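Local coordinates for serine protease inhibitor 1 (Coprinopsis cinerea, PDB 3VWC), which probably inhibits serine-type endopeptidases and has a beta-trefoil fold, at residues V35-N40 / A114-Q119; K12-H17 / W108-D113; P63-E68 / G77-K82. One frame throughout, in Å; residues are numbered along the deposited sequence.

How the interactions relate
All three contacts belong to one beta-trefoil chain. Interactions 1 and 2 are neighbours, with centres about 9 Å apart, and they touch: Leu36 meets His17 through the backbone, and in one of its two conformers Val35 packs on Val110. Their segments interleave along the chain, in the order 12-17, 35-40, 108-113, 114-119, and the last two run on directly. They join loops at one end of the fold. Interaction 3, 63-68 with 77-82, is nested inside the span that each of the others closes. Its centre lies about 21 Å from both. Trp108 of interaction 2 packs against Val64 of interaction 3, so these two contacts, on opposite sides of the chain's centre, meet through buried side chains.

Interaction 1 of 3, residues V35-N40 / A114-Q119; sequences VLPEDN and AEELQQ
Glu116 sets CG anti to its own carbonyl carbon (chi1 -68°) and then runs on extended, which carries its carboxylate across to the ring of Pro37. Its OE1 stops 3.5 Å from Pro37 CB, and CD of the same acid lies close to the CA and CB of the proline. Leu117 has a similar first torsion. It brings CD2 to 3.8 Å from Pro37 CD, with the leucine side chain crossing the ring at about a right angle. Pro37 thus packs against two consecutive side chains. Glu116 also reaches Glu38 through a water, which lies 2.9 Å from Glu38 N, accepts from that amide and donates to Glu116 OE2.

Two backbone hydrogen bonds join the end of strand 31-35 to the loop 114-119. Val35 N donates to Gln118 O at 3.0 Å, with an N-H...O angle of 156°. Leu117 N returns a bond to Val35 O at 2.7 Å, bent to 141°. Val35 has two deposited conformers, so the packing of its methyls against this loop is less certain than these bonds.

The loop 114-119 is shaped from within. Gln118 N bonds to Glu115 O at 2.9 Å and closes a type II turn. The amide oxygen OE1 of Gln118 takes the N-H of Glu115 at 2.9 Å, so the two ends of the turn are bonded twice. Outside the pair, Arg34 donates through NH1 to Leu117 O. On the other side of the contact, Pro37 to Asn40 form a type I turn.

Leu117 is the third residue of the type II turn and has positive phi. With Val35 bonded to both Leu117 and Gln118, the pattern is that of a G1-type beta bulge, here with leucine in the position usually taken by glycine.

Interaction 2 of 3, residues K12-H17 / W108-D113; sequences KVNGLH and WVVPAD
Val13 pushes its two methyls against backbone oxygens of the facing segment more closely than against any side chain there. CG2 lies 3.4 Å from Val110 O, and CG1 lies 3.6 Å from Ala112 O. The side chain of Val13 leaves its backbone toward 108-113, and its first torsion (chi1 171°) places CG1 anti to the backbone N. This spreads the two branches over successive parts of the chain from Val110 to Ala112. Val13 CG2 also packs on Val110 CG1, 4.2 Å away.

Asn14 meets the same methyl from the opposite direction. Its ND2 lies 4.0 Å from Val110 CG1, a plain van der Waals approach. The polar link runs through a water instead. It accepts from Asn14 ND2 at 3.3 Å and donates to Ala112 O at 3.0 Å. The other end of the amide turns back on its own loop. Asn14 OD1 accepts from Leu16 N at 3.0 Å, with an N-H...O angle of 157°, and this forms an Asx turn. The donor is tilted 26° from the carbonyl plane. That bond fixes the rotation of the amide and leaves ND2 directed to the water.

The segment 12-17 is in the loop after strand 5-11, while 108-113 starts at the end of strand 107-109 and runs into a loop. Both are also held by neighbouring parts of the fold. Ser11 OG bonds to the backbone N of Val13, and the side chain of Val110 touches Ser11. Val110 also bonds through its backbone to Thr138, while Pro111 rests on Glu121 and Arg123 of strand 121-123.

The two segments therefore meet by van der Waals packing and a single water bridge. Their relative position depends on shape and on bonds each makes elsewhere, not on direct polar bonds between them.

Interaction 3 of 3, residues P63-E68 / G77-K82; sequences PVAPQE and GNMEDK
Ala65 sits in strand 62-67 of the beta-trefoil and turns its methyl into the loop 77-82. Its CB lies 3.5 Å from Glu80 O and 4.0 Å from Met79 CB. Pro66, next in the strand, and Pro63, two residues before Ala65, add to the contact. Pro66 CD comes to 3.2 Å from Asp81 O, and Pro63 CG lies 3.8 Å from Lys82 CD, where the extended lysine chain passes the ring. Farther along the strand, Gln67 is met by Met79 of the loop, which bends at its last torsion (chi3 75°). This brings CE to 3.4 Å from Gln67 OE1 and also near Gln67 CB, and the two side chains cross at about a right angle.

Waters fill in the polar links. One lies between Pro66 O and Glu80 O, and another between Val64 O and Lys82 O.

The next shell sets the loop. Asp74 receives the backbone N-H groups of Gly77 and Met79, and it pairs weakly, at long range, with Lys82 NZ. Asp74 also bonds through its backbone to Pro63, so the same residue ties both segments. Ala65 is hydrogen-bonded through its backbone to Phe72 of strand 70-73, and Trp84 NE1 donates to Val64 O.

The carboxylate of Asp81 is shared: OD1 bonds to Ser103 OG, while a water lies 2.6 Å from Asp81 OD2 and 3.1 Å from Pro66 O.

Interaction 1 of 3, residues V35-N40 / A114-Q119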
loop_
_atom_site.group_PDB
_atom_site.type_symbol
_atom_site.label_atom_id
_atom_site.label_comp_id
_atom_site.label_asym_id
_atom_site.label_seq_id
_atom_site.Cartn_x
_atom_site.Cartn_y
_atom_site.Cartn_z
ATOM N N VAL A 35 8.943 -2.583 -0.276
ATOM C CA VAL A 35 9.095 -3.128 -1.614
ATOM C C VAL A 35 9.980 -4.370 -1.564
ATOM O O VAL A 35 10.966 -4.396 -0.830
ATOM C CB VAL A 35 9.623 -2.108 -2.639
ATOM C CG1 VAL A 35 8.474 -1.161 -3.116
ATOM C CG2 VAL A 35 10.815 -1.355 -2.102
ATOM N N LEU A 36 9.541 -5.427 -2.232
ATOM C CA LEU A 36 10.149 -6.769 -2.038
ATOM C C LEU A 36 11.032 -7.171 -3.205
ATOM O O LEU A 36 10.666 -6.946 -4.339
ATOM C CB LEU A 36 9.031 -7.808 -1.855
ATOM C CG LEU A 36 8.145 -7.517 -0.626
ATOM C CD1 LEU A 36 6.941 -8.448 -0.548
ATOM C CD2 LEU A 36 8.948 -7.635 0.684
ATOM N N PRO A 37 12.146 -7.884 -2.924
ATOM C CA PRO A 37 12.818 -8.580 -4.024
ATOM C C PRO A 37 11.889 -9.584 -4.712
ATOM O O PRO A 37 11.031 -10.198 -4.050
ATOM C CB PRO A 37 13.949 -9.340 -3.310
ATOM C CG PRO A 37 14.090 -8.727 -1.946
ATOM C CD PRO A 37 12.666 -8.287 -1.610
ATOM N N GLU A 38 12.066 -9.763 -6.023
ATOM C CA GLU A 38 11.409 -10.826 -6.770
ATOM C C GLU A 38 11.559 -12.188 -6.090
ATOM O O GLU A 38 10.631 -12.994 -6.091
ATOM C CB GLU A 38 11.961 -10.900 -8.197
ATOM C CG GLU A 38 11.413 -9.832 -9.160
ATOM C CD GLU A 38 9.880 -9.799 -9.261
ATOM O OE1 GLU A 38 9.236 -9.066 -8.470
ATOM O OE2 GLU A 38 9.326 -10.425 -10.193
ATOM N N ASP A 39 12.725 -12.435 -5.503
ATOM C CA ASP A 39 12.992 -13.733 -4.892
ATOM C C ASP A 39 12.613 -13.819 -3.422
ATOM O O ASP A 39 12.947 -14.795 -2.745
ATOM C CB ASP A 39 14.460 -14.151 -5.120
ATOM C CG ASP A 39 15.437 -13.460 -4.164
ATOM O OD1 ASP A 39 15.064 -12.473 -3.488
ATOM O OD2 ASP A 39 16.605 -13.905 -4.102
ATOM N N ASN A 40 11.882 -12.823 -2.937
ATOM C CA ASN A 40 11.486 -12.785 -1.545
ATOM C C ASN A 40 10.185 -11.992 -1.381
ATOM O O ASN A 40 10.187 -10.927 -0.741
ATOM C CB ASN A 40 12.619 -12.179 -0.699
ATOM C CG ASN A 40 12.341 -12.241 0.791
ATOM O OD1 ASN A 40 12.988 -11.544 1.585
ATOM N ND2 ASN A 40 11.380 -13.074 1.183
ATOM N N ALA A 114 13.817 4.020 -4.249
ATOM C CA ALA A 114 13.690 3.008 -3.234
ATOM C C ALA A 114 14.536 1.778 -3.583
ATOM O O ALA A 114 14.642 1.372 -4.754
ATOM C CB ALA A 114 12.216 2.584 -3.088
ATOM N N GLU A 115 15.202 1.233 -2.583
ATOM C CA GLU A 115 15.869 -0.049 -2.721
ATOM C C GLU A 115 14.964 -1.237 -2.329
ATOM O O GLU A 115 13.963 -1.102 -1.576
ATOM C CB GLU A 115 17.085 -0.045 -1.775
ATOM C CG GLU A 115 18.111 0.994 -2.079
ATOM C CD GLU A 115 19.333 0.849 -1.155
ATOM O OE1 GLU A 115 20.418 0.618 -1.695
ATOM O OE2 GLU A 115 19.203 0.888 0.091
ATOM N N GLU A 116 15.383 -2.437 -2.729
ATOM C CA GLU A 116 14.696 -3.628 -2.264
ATOM C C GLU A 116 14.732 -3.687 -0.747
ATOM O O GLU A 116 15.745 -3.341 -0.128
ATOM C CB GLU A 116 15.342 -4.882 -2.888
ATOM C CG GLU A 116 15.102 -4.929 -4.363
ATOM C CD GLU A 116 15.643 -6.166 -5.067
ATOM O OE1 GLU A 116 16.301 -6.994 -4.403
ATOM O OE2 GLU A 116 15.426 -6.267 -6.297
ATOM N N LEU A 117 13.580 -4.077 -0.167
ATOM C CA LEU A 117 13.341 -4.132 1.301
ATOM C C LEU A 117 13.053 -2.771 1.958
ATOM O O LEU A 117 12.737 -2.694 3.147
ATOM C CB LEU A 117 14.439 -4.922 2.078
ATOM C CG LEU A 117 14.561 -6.390 1.663
ATOM C CD1 LEU A 117 15.781 -7.062 2.342
ATOM C CD2 LEU A 117 13.306 -7.166 2.002
ATOM N N GLN A 118 13.111 -1.692 1.184
ATOM C CA GLN A 118 12.894 -0.374 1.765
ATOM C C GLN A 118 11.412 -0.229 2.121
ATOM O O GLN A 118 10.549 -0.693 1.350
ATOM C CB GLN A 118 13.326 0.716 0.783
ATOM C CG GLN A 118 13.299 2.099 1.434
ATOM C CD GLN A 118 13.946 3.164 0.578
ATOM O OE1 GLN A 118 14.923 2.876 -0.151
ATOM N NE2 GLN A 118 13.489 4.386 0.707
ATOM N N GLN A 119 11.134 0.487 3.227
ATOM C CA GLN A 119 9.736 0.635 3.736
ATOM C C GLN A 119 8.905 1.610 2.900
ATOM O O GLN A 119 9.383 2.679 2.503
ATOM C CB GLN A 119 9.750 1.082 5.190
ATOM C CG GLN A 119 8.359 1.017 5.811
ATOM C CD GLN A 119 8.346 1.215 7.306
ATOM O OE1 GLN A 119 7.314 0.976 7.960
ATOM N NE2 GLN A 119 9.463 1.601 7.864
HETATM O O HOH W 1 14.321 -8.317 -7.122
#

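Interaction 2 of 3, residues K12-H17 / W108-D113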
loop_
_atom_site.group_PDB
_atom_site.type_symbol
_atom_site.label_atom_id
_atom_site.label_comp_id
_atom_site.label_asym_id
_atom_site.label_seq_id
_atom_site.Cartn_x
_atom_site.Cartn_y
_atom_site.Cartn_z
ATOM N N LYS A 12 4.307 1.094 -9.100
ATOM C CA LYS A 12 4.567 1.524 -10.456
ATOM C C LYS A 12 5.984 2.070 -10.636
ATOM O O LYS A 12 6.458 2.174 -11.763
ATOM C CB LYS A 12 3.541 2.591 -10.873
ATOM C CG LYS A 12 2.130 2.015 -11.194
ATOM C CD LYS A 12 2.040 1.386 -12.594
ATOM C CE LYS A 12 1.750 2.419 -13.633
ATOM N NZ LYS A 12 1.964 1.801 -14.970
ATOM N N VAL A 13 6.655 2.421 -9.534
ATOM C CA VAL A 13 8.055 2.924 -9.610
ATOM C C VAL A 13 8.964 1.867 -10.229
ATOM O O VAL A 13 9.844 2.184 -11.051
ATOM C CB VAL A 13 8.613 3.193 -8.192
ATOM C CG1 VAL A 13 10.160 3.498 -8.232
ATOM C CG2 VAL A 13 7.874 4.358 -7.644
ATOM N N ASN A 14 8.812 0.635 -9.798
ATOM C CA ASN A 14 9.861 -0.360 -10.077
ATOM C C ASN A 14 9.296 -1.707 -10.458
ATOM O O ASN A 14 10.039 -2.629 -10.804
ATOM C CB ASN A 14 10.834 -0.432 -8.897
ATOM C CG ASN A 14 10.117 -0.536 -7.571
ATOM O OD1 ASN A 14 9.107 -1.197 -7.484
ATOM N ND2 ASN A 14 10.622 0.157 -6.558
ATOM N N GLY A 15 7.971 -1.849 -10.390
ATOM C CA GLY A 15 7.304 -3.118 -10.681
ATOM C C GLY A 15 7.404 -4.150 -9.576
ATOM O O GLY A 15 6.873 -5.263 -9.716
ATOM N N LEU A 16 8.057 -3.792 -8.477
ATOM C CA LEU A 16 8.276 -4.738 -7.358
ATOM C C LEU A 16 6.999 -4.905 -6.518
ATOM O O LEU A 16 6.186 -3.974 -6.393
ATOM C CB LEU A 16 9.424 -4.266 -6.481
ATOM C CG LEU A 16 10.788 -4.278 -7.194
ATOM C CD1 LEU A 16 11.896 -3.743 -6.323
ATOM C CD2 LEU A 16 11.094 -5.668 -7.784
ATOM N N HIS A 17 6.756 -6.114 -6.043
ATOM C CA HIS A 17 5.664 -6.354 -5.116
ATOM C C HIS A 17 5.886 -5.552 -3.861
ATOM O O HIS A 17 7.022 -5.339 -3.425
ATOM C CB HIS A 17 5.551 -7.843 -4.776
ATOM C CG HIS A 17 5.010 -8.678 -5.899
ATOM N ND1 HIS A 17 3.820 -9.368 -5.804
ATOM C CD2 HIS A 17 5.448 -8.849 -7.163
ATOM C CE1 HIS A 17 3.590 -9.988 -6.949
ATOM N NE2 HIS A 17 4.554 -9.672 -7.795
ATOM N N TRP A 108 0.047 6.258 0.286
ATOM C CA TRP A 108 1.214 5.395 0.128
ATOM C C TRP A 108 2.160 6.054 -0.881
ATOM O O TRP A 108 1.724 6.436 -2.000
ATOM C CB TRP A 108 0.812 4.032 -0.373
ATOM C CG TRP A 108 0.013 3.141 0.551
ATOM C CD1 TRP A 108 -0.593 3.484 1.741
ATOM C CD2 TRP A 108 -0.282 1.796 0.302
ATOM N NE1 TRP A 108 -1.222 2.384 2.264
ATOM C CE2 TRP A 108 -1.088 1.340 1.384
ATOM C CE3 TRP A 108 0.017 0.905 -0.765
ATOM C CZ2 TRP A 108 -1.586 0.027 1.426
ATOM C CZ3 TRP A 108 -0.469 -0.425 -0.701
ATOM C CH2 TRP A 108 -1.251 -0.847 0.406
ATOM N N VAL A 109 3.448 6.004 -0.567
ATOM C CA VAL A 109 4.484 6.521 -1.467
ATOM C C VAL A 109 5.725 5.605 -1.442
ATOM O O VAL A 109 6.255 5.227 -0.371
ATOM C CB VAL A 109 4.947 7.954 -1.061
ATOM C CG1 VAL A 109 6.073 8.448 -1.965
ATOM C CG2 VAL A 109 3.765 8.924 -1.124
ATOM N N VAL A 110 6.144 5.136 -2.623
ATOM C CA VAL A 110 7.432 4.418 -2.744
ATOM C C VAL A 110 8.383 5.414 -3.417
ATOM O O VAL A 110 8.141 5.822 -4.566
ATOM C CB VAL A 110 7.262 3.163 -3.632
ATOM C CG1 VAL A 110 8.671 2.530 -3.983
ATOM C CG2 VAL A 110 6.436 2.160 -2.893
ATOM N N PRO A 111 9.438 5.874 -2.705
ATOM C CA PRO A 111 10.345 6.838 -3.363
ATOM C C PRO A 111 10.954 6.283 -4.648
ATOM O O PRO A 111 11.207 5.069 -4.788
ATOM C CB PRO A 111 11.452 7.062 -2.323
ATOM C CG PRO A 111 10.866 6.638 -0.995
ATOM C CD PRO A 111 9.862 5.547 -1.312
ATOM N N ALA A 112 11.289 7.199 -5.558
ATOM C CA ALA A 112 11.739 6.749 -6.891
ATOM C C ALA A 112 13.030 6.001 -6.817
ATOM O O ALA A 112 13.290 5.084 -7.629
ATOM C CB ALA A 112 11.808 7.908 -7.864
ATOM N N ASP A 113 13.825 6.329 -5.803
ATOM C CA ASP A 113 15.120 5.656 -5.594
ATOM C C ASP A 113 15.036 4.480 -4.588
ATOM O O ASP A 113 16.073 4.081 -4.006
ATOM C CB ASP A 113 16.197 6.688 -5.193
ATOM C CG ASP A 113 16.009 7.221 -3.790
ATOM O OD1 ASP A 113 16.995 7.697 -3.198
ATOM O OD2 ASP A 113 14.863 7.238 -3.332
HETATM O O HOH W 2 13.192 2.151 -6.956
#

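Interaction 3 of 3, residues P63-E68 / G77-K82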
loop_
_atom_site.group_PDB
_atom_site.type_symbol
_atom_site.label_atom_id
_atom_site.label_comp_id
_atom_site.label_asym_id
_atom_site.label_seq_id
_atom_site.Cartn_x
_atom_site.Cartn_y
_atom_site.Cartn_z
ATOM N N PRO A 63 -3.812 -5.858 9.454
ATOM C CA PRO A 63 -4.268 -4.667 8.723
ATOM C C PRO A 63 -3.142 -3.644 8.754
ATOM O O PRO A 63 -2.390 -3.589 9.725
ATOM C CB PRO A 63 -5.473 -4.179 9.555
ATOM C CG PRO A 63 -5.184 -4.649 10.972
ATOM C CD PRO A 63 -4.508 -6.013 10.755
ATOM N N VAL A 64 -3.010 -2.821 7.710
ATOM C CA VAL A 64 -1.949 -1.825 7.682
ATOM C C VAL A 64 -2.399 -0.431 8.075
ATOM O O VAL A 64 -3.596 -0.066 7.931
ATOM C CB VAL A 64 -1.196 -1.833 6.322
ATOM C CG1 VAL A 64 -0.718 -3.200 5.937
ATOM C CG2 VAL A 64 -2.096 -1.385 5.140
ATOM N N ALA A 65 -1.478 0.349 8.620
ATOM C CA ALA A 65 -1.761 1.614 9.205
ATOM C C ALA A 65 -0.486 2.449 9.172
ATOM O O ALA A 65 0.629 1.882 9.149
ATOM C CB ALA A 65 -2.254 1.392 10.662
ATOM N N PRO A 66 -0.619 3.763 9.199
ATOM C CA PRO A 66 0.495 4.698 9.126
ATOM C C PRO A 66 1.024 5.005 10.514
ATOM O O PRO A 66 0.255 5.031 11.476
ATOM C CB PRO A 66 -0.134 5.960 8.503
ATOM C CG PRO A 66 -1.600 5.910 8.984
ATOM C CD PRO A 66 -1.944 4.421 9.066
ATOM N N GLN A 67 2.336 5.164 10.638
ATOM C CA GLN A 67 2.919 5.583 11.904
ATOM C C GLN A 67 4.235 6.302 11.598
ATOM O O GLN A 67 5.051 5.807 10.837
ATOM C CB GLN A 67 3.135 4.365 12.794
ATOM C CG GLN A 67 3.803 4.669 14.128
ATOM C CD GLN A 67 3.960 3.435 14.960
ATOM O OE1 GLN A 67 2.995 2.982 15.576
ATOM N NE2 GLN A 67 5.113 2.771 14.837
ATOM N N GLU A 68 4.330 7.556 12.026
ATOM C CA GLU A 68 5.504 8.381 11.807
ATOM C C GLU A 68 5.929 8.329 10.352
ATOM O O GLU A 68 7.113 8.116 10.046
ATOM C CB GLU A 68 6.655 7.967 12.724
ATOM C CG GLU A 68 6.410 8.284 14.222
ATOM C CD GLU A 68 7.650 7.954 15.083
ATOM O OE1 GLU A 68 8.086 6.779 15.137
ATOM O OE2 GLU A 68 8.238 8.900 15.643
ATOM N N GLY A 77 -2.629 -4.528 17.602
ATOM C CA GLY A 77 -4.031 -4.124 17.480
ATOM C C GLY A 77 -4.271 -2.708 17.922
ATOM O O GLY A 77 -5.394 -2.228 17.916
ATOM N N ASN A 78 -3.232 -2.052 18.428
ATOM C CA ASN A 78 -3.428 -0.726 18.988
ATOM C C ASN A 78 -3.158 0.447 18.024
ATOM O O ASN A 78 -3.084 1.594 18.465
ATOM C CB ASN A 78 -2.602 -0.577 20.283
ATOM C CG ASN A 78 -1.104 -0.744 20.045
ATOM O OD1 ASN A 78 -0.676 -1.170 18.961
ATOM N ND2 ASN A 78 -0.297 -0.402 21.057
ATOM N N MET A 79 -2.967 0.173 16.732
ATOM C CA MET A 79 -2.700 1.232 15.762
ATOM C C MET A 79 -3.979 1.889 15.246
ATOM O O MET A 79 -4.968 1.226 14.917
ATOM C CB MET A 79 -1.856 0.707 14.592
ATOM C CG MET A 79 -0.507 0.119 15.043
ATOM S SD MET A 79 0.593 -0.201 13.650
ATOM C CE MET A 79 1.079 1.469 13.278
ATOM N N GLU A 80 -3.925 3.207 15.183
ATOM C CA GLU A 80 -5.051 3.984 14.727
ATOM C C GLU A 80 -4.950 4.186 13.223
ATOM O O GLU A 80 -3.937 3.843 12.583
ATOM C CB GLU A 80 -5.092 5.337 15.443
ATOM C CG GLU A 80 -5.547 5.245 16.920
ATOM C CD GLU A 80 -6.865 4.447 17.114
ATOM O OE1 GLU A 80 -7.921 4.864 16.574
ATOM O OE2 GLU A 80 -6.860 3.419 17.839
ATOM N N ASP A 81 -6.064 4.617 12.651
ATOM C CA ASP A 81 -6.092 5.033 11.254
ATOM C C ASP A 81 -5.894 3.885 10.269
ATOM O O ASP A 81 -5.122 4.018 9.310
ATOM C CB ASP A 81 -5.088 6.153 11.023
ATOM C CG ASP A 81 -5.203 7.262 12.045
ATOM O OD1 ASP A 81 -6.277 7.888 12.158
ATOM O OD2 ASP A 81 -4.189 7.585 12.677
ATOM N N LYS A 82 -6.712 2.843 10.403
ATOM C CA LYS A 82 -6.633 1.689 9.546
ATOM C C LYS A 82 -7.490 1.749 8.282
ATOM O O LYS A 82 -7.508 0.825 7.517
ATOM C CB LYS A 82 -7.011 0.413 10.319
ATOM C CG LYS A 82 -6.138 0.170 11.524
ATOM C CD LYS A 82 -6.333 -1.243 12.048
ATOM C CE LYS A 82 -5.562 -1.448 13.350
ATOM N NZ LYS A 82 -6.174 -2.550 14.141
HETATM O O HOH W 3 -5.831 -1.213 6.736
HETATM O O HOH W 4 -1.640 7.133 12.651
HETATM O O HOH W 5 -1.361 3.817 13.208
#